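Local coordinates for protein Tubulin/ftsz, gtpase (Methanosaeta thermophila, PDB 3ZID) that binds GTP as a tubulin-like GTPase of the archaeal cytoskeleton and is probably involved in cell shape control, at residues A248-S253 / I275-S280; V257-P262 / V316-S321. All coordinates share one frame; numbering follows the deposited sequence.

Contact 1: A248-S253 / I275-S280; sequences AAIKNS and IVIQGS
Ile275, the first residue of 275-280 to meet helix 246-252, aims its CB at that helix and touches Ile250 through one branch: its CG2 methyl lies 4.3 Å from Ile250 CG1. The same methyl is 4.2 Å from Ile277 CD1, so the two isoleucines of the strand touch each other where they meet Ile250. Val276, between them in sequence, turns its side chain to the other face of the sheet. Contacts on the two faces define the layers of the C-terminal domain of the tubulin/FtsZ fold: Ile250 and helix 286-296 pack on the Ile275 and Ile277 face of a four-stranded mixed sheet, while the long helix 186-210 meets Leu317 and Gln278 on the other. Ile277 makes the tightest approach. Its CD1 sits 3.5 Å from Ile250 CG1, closer than usual for two carbons, and 3.7 Å from Ile250 CD1; the two side chains cross at about a right angle, so a single terminal methyl of Ile277 meets the end of the Ile250 chain. On the helix, Ile250 holds CG1 anti to its carbonyl carbon (chi1 -71°), and its extended CG1-CD1 arm leads toward the strand although its CB does not point straight at it. Three residues on from Ile250, Ser253 OG donates to Ile250 O at 2.8 Å, with a C=O...donor angle of 135° and the donor tilted 24° from the carbonyl plane. Val316 on the next strand also touches Ile277, while Glu292, Ile293 and Leu296 of helix 286-296 pack on Ile250. Gln278 faces the helix 186-210 side; its OE1 is hydrogen-bonded to Arg315 NE of the neighbouring strand, and its NE2 makes a weak hydrogen bond to Glu206 OE1. Beyond Gly279, the last strand residue, Ser280 OG bonds to the backbone N of Gly312.

Contact 2: V257-P262 / V316-S321; sequences VGLLYP and VLSVLS
In the C-terminal domain of the tubulin/FtsZ fold, Leu259 lies in the connection from helix 246-252 to strand 270-279 and rests on Ser318 and Leu320 of strand 315-322, an inner strand of the mixed sheet. Spacing by two places both strand residues on the same face, and both direct their CB toward the loop, whereas Val319 between them points away. Neighbours in the sequence confirm how the loop is placed: Gly258 O accepts a hydrogen bond from Arg200 NH1 of helix 186-210, and Leu260 turns to Met196 on that helix while its backbone bonds to Leu234 and Asp175. Of 257-262, only Leu259 touches 316-321. Its CG stands anti to the carbonyl carbon; with chi1 -58° and an extended chi2 of 174°, the two methyls come to Leu320 CD1. Leu320 has a similar first torsion, -64°; the two side chains cross at about a right angle, with one methyl of Leu320 received by the forked end of Leu259. Leu254 and Val265, from the same connection, also pack on Leu320. Ser318 has its hydroxyl hydrogen-bonded to Ser253 O, so its 4.2 Å approach from OG to Leu259 CD2 is simple packing. The closest apolar contacts are from Leu320 CD1, 3.6 Å to Leu259 CD2 and 3.9 Å to Leu259 CD1.

How the contacts relate
Contacts 1 and 2 have centres about 11 Å apart and use neighbouring antiparallel strands of one sheet, joined by the backbone bond Val276 N to Leu317 O at 2.8 Å. Their other halves, 248-253 and 257-262, follow each other in the chain, and through Ile250 and Leu259 they reach the same sheet face. Ser253 ties the two together: its O is 2.8 Å from Ser318 OG and 3.4 Å from Leu259 CD2, while its OG is 3.4 Å from Val316 CG1. Both lie away from the GDP pocket; helix 186-210, which carries the nucleotide-binding Asn194, packs on the far face of the sheet through Phe203 and Leu204 against Leu317.

Contact 1: A248-S253 / I275-S280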
# COMPACT_ATOMS: atom_id res chain seq x y z
N ALA A 248 -26.47 4.47 0.51
CA ALA A 248 -25.95 3.36 -0.27
C ALA A 248 -24.50 3.64 -0.64
O ALA A 248 -23.67 2.74 -0.61
CB ALA A 248 -26.78 3.12 -1.51
N ALA A 249 -24.22 4.88 -1.00
CA ALA A 249 -22.86 5.26 -1.32
C ALA A 249 -21.95 5.02 -0.11
O ALA A 249 -20.89 4.47 -0.28
CB ALA A 249 -22.79 6.70 -1.82
N ILE A 250 -22.36 5.42 1.10
CA ILE A 250 -21.55 5.19 2.30
C ILE A 250 -21.33 3.72 2.58
O ILE A 250 -20.19 3.31 2.75
CB ILE A 250 -22.12 5.86 3.56
CG1 ILE A 250 -21.94 7.37 3.46
CG2 ILE A 250 -21.38 5.33 4.81
CD1 ILE A 250 -22.63 8.14 4.57
N LYS A 251 -22.38 2.91 2.54
CA LYS A 251 -22.26 1.45 2.73
C LYS A 251 -21.36 0.74 1.72
O LYS A 251 -20.58 -0.13 2.09
CB LYS A 251 -23.65 0.79 2.67
CG LYS A 251 -23.57 -0.74 2.65
CD LYS A 251 -24.94 -1.42 2.80
CE LYS A 251 -24.78 -2.94 2.82
NZ LYS A 251 -26.01 -3.68 3.24
N ASN A 252 -21.51 1.07 0.44
CA ASN A 252 -20.75 0.44 -0.65
C ASN A 252 -19.23 0.68 -0.63
O ASN A 252 -18.46 -0.10 -1.19
CB ASN A 252 -21.31 0.91 -1.98
CG ASN A 252 -22.61 0.26 -2.31
OD1 ASN A 252 -22.95 -0.77 -1.73
ND2 ASN A 252 -23.40 0.90 -3.16
N SER A 253 -18.80 1.80 -0.05
CA SER A 253 -17.39 2.13 0.18
C SER A 253 -16.84 1.40 1.39
O SER A 253 -15.64 1.41 1.62
CB SER A 253 -17.19 3.62 0.39
OG SER A 253 -17.63 3.97 1.69
N ILE A 275 -14.91 9.08 6.96
CA ILE A 275 -15.76 8.98 5.78
C ILE A 275 -15.88 10.36 5.12
O ILE A 275 -16.29 11.31 5.77
CB ILE A 275 -17.19 8.47 6.13
CG1 ILE A 275 -17.14 7.19 6.97
CG2 ILE A 275 -18.01 8.28 4.87
CD1 ILE A 275 -16.56 6.01 6.28
N VAL A 276 -15.50 10.47 3.85
CA VAL A 276 -15.59 11.73 3.13
C VAL A 276 -16.62 11.59 2.03
O VAL A 276 -16.54 10.67 1.23
CB VAL A 276 -14.23 12.14 2.48
CG1 VAL A 276 -14.35 13.50 1.77
CG2 VAL A 276 -13.14 12.18 3.52
N ILE A 277 -17.61 12.47 2.04
CA ILE A 277 -18.64 12.52 1.01
C ILE A 277 -18.40 13.73 0.12
O ILE A 277 -18.28 14.86 0.60
CB ILE A 277 -20.06 12.69 1.60
CG1 ILE A 277 -20.26 11.80 2.81
CG2 ILE A 277 -21.13 12.42 0.52
CD1 ILE A 277 -20.64 10.41 2.44
N GLN A 278 -18.31 13.48 -1.18
CA GLN A 278 -18.05 14.55 -2.12
C GLN A 278 -19.08 14.55 -3.23
O GLN A 278 -19.38 13.49 -3.77
CB GLN A 278 -16.65 14.38 -2.72
CG GLN A 278 -16.27 15.45 -3.71
CD GLN A 278 -14.85 15.26 -4.22
OE1 GLN A 278 -14.53 14.27 -4.87
NE2 GLN A 278 -13.97 16.20 -3.90
N GLY A 279 -19.58 15.72 -3.59
CA GLY A 279 -20.50 15.79 -4.71
C GLY A 279 -21.22 17.12 -4.79
O GLY A 279 -20.97 18.00 -3.96
N SER A 280 -22.07 17.29 -5.81
CA SER A 280 -22.84 18.52 -5.96
C SER A 280 -23.65 18.79 -4.70
O SER A 280 -24.15 17.86 -4.07
CB SER A 280 -23.76 18.47 -7.18
OG SER A 280 -23.01 18.32 -8.37

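Contact 2: V257-P262 / V316-S321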
# COMPACT_ATOMS: atom_id res chain seq x y z
N VAL A 257 -15.91 -5.35 -1.37
CA VAL A 257 -15.78 -5.06 -2.79
C VAL A 257 -15.33 -3.61 -3.03
O VAL A 257 -14.78 -3.29 -4.07
CB VAL A 257 -17.08 -5.42 -3.54
CG1 VAL A 257 -16.94 -5.18 -5.04
CG2 VAL A 257 -17.41 -6.88 -3.28
N GLY A 258 -15.53 -2.75 -2.04
CA GLY A 258 -15.22 -1.33 -2.16
C GLY A 258 -13.82 -0.98 -1.64
O GLY A 258 -13.29 0.10 -1.91
N LEU A 259 -13.24 -1.90 -0.86
CA LEU A 259 -11.96 -1.70 -0.18
C LEU A 259 -10.74 -2.17 -1.00
O LEU A 259 -10.88 -3.00 -1.88
CB LEU A 259 -11.98 -2.44 1.16
CG LEU A 259 -13.11 -2.03 2.11
CD1 LEU A 259 -13.12 -2.94 3.33
CD2 LEU A 259 -13.02 -0.57 2.52
N LEU A 260 -9.56 -1.63 -0.71
CA LEU A 260 -8.34 -2.07 -1.39
C LEU A 260 -7.78 -3.35 -0.74
O LEU A 260 -6.96 -4.08 -1.33
CB LEU A 260 -7.29 -0.96 -1.36
CG LEU A 260 -7.60 0.30 -2.16
CD1 LEU A 260 -6.52 1.31 -1.91
CD2 LEU A 260 -7.68 -0.01 -3.65
N TYR A 261 -8.27 -3.63 0.46
CA TYR A 261 -7.91 -4.79 1.23
C TYR A 261 -9.23 -5.27 1.83
O TYR A 261 -9.96 -4.48 2.40
CB TYR A 261 -6.91 -4.38 2.33
CG TYR A 261 -6.62 -5.49 3.35
CD1 TYR A 261 -7.40 -5.63 4.49
CD2 TYR A 261 -5.57 -6.39 3.15
CE1 TYR A 261 -7.13 -6.63 5.41
CE2 TYR A 261 -5.30 -7.39 4.07
CZ TYR A 261 -6.08 -7.51 5.19
OH TYR A 261 -5.82 -8.51 6.09
N PRO A 262 -9.53 -6.58 1.73
CA PRO A 262 -10.85 -7.12 2.11
C PRO A 262 -11.11 -7.21 3.61
O PRO A 262 -11.37 -8.30 4.12
CB PRO A 262 -10.83 -8.54 1.52
CG PRO A 262 -9.40 -8.92 1.51
CD PRO A 262 -8.63 -7.63 1.21
N VAL A 316 -17.81 8.50 -2.33
CA VAL A 316 -17.44 8.38 -0.94
C VAL A 316 -16.08 7.74 -0.85
O VAL A 316 -15.79 6.75 -1.53
CB VAL A 316 -18.47 7.53 -0.16
CG1 VAL A 316 -18.02 7.37 1.30
CG2 VAL A 316 -19.85 8.17 -0.22
N LEU A 317 -15.25 8.32 -0.01
CA LEU A 317 -14.00 7.72 0.38
C LEU A 317 -14.06 7.34 1.84
O LEU A 317 -14.43 8.14 2.69
CB LEU A 317 -12.84 8.69 0.14
CG LEU A 317 -11.47 8.14 0.59
CD1 LEU A 317 -10.93 7.24 -0.46
CD2 LEU A 317 -10.52 9.29 0.84
N SER A 318 -13.66 6.12 2.14
CA SER A 318 -13.55 5.70 3.52
C SER A 318 -12.09 5.38 3.86
O SER A 318 -11.38 4.72 3.09
CB SER A 318 -14.45 4.50 3.77
OG SER A 318 -14.12 3.42 2.91
N VAL A 319 -11.63 5.89 4.99
CA VAL A 319 -10.30 5.56 5.47
C VAL A 319 -10.56 4.73 6.69
O VAL A 319 -11.19 5.19 7.62
CB VAL A 319 -9.47 6.82 5.84
CG1 VAL A 319 -8.04 6.41 6.28
CG2 VAL A 319 -9.44 7.82 4.65
N LEU A 320 -10.12 3.48 6.64
CA LEU A 320 -10.37 2.53 7.72
C LEU A 320 -9.08 2.21 8.45
O LEU A 320 -8.01 2.15 7.85
CB LEU A 320 -10.90 1.21 7.18
CG LEU A 320 -12.25 1.23 6.48
CD1 LEU A 320 -12.63 -0.19 6.11
CD2 LEU A 320 -13.28 1.86 7.40
N SER A 321 -9.20 2.05 9.76
CA SER A 321 -8.14 1.56 10.61
C SER A 321 -8.56 0.19 11.15
O SER A 321 -9.68 0.03 11.61
CB SER A 321 -7.96 2.55 11.77
OG SER A 321 -7.07 2.07 12.75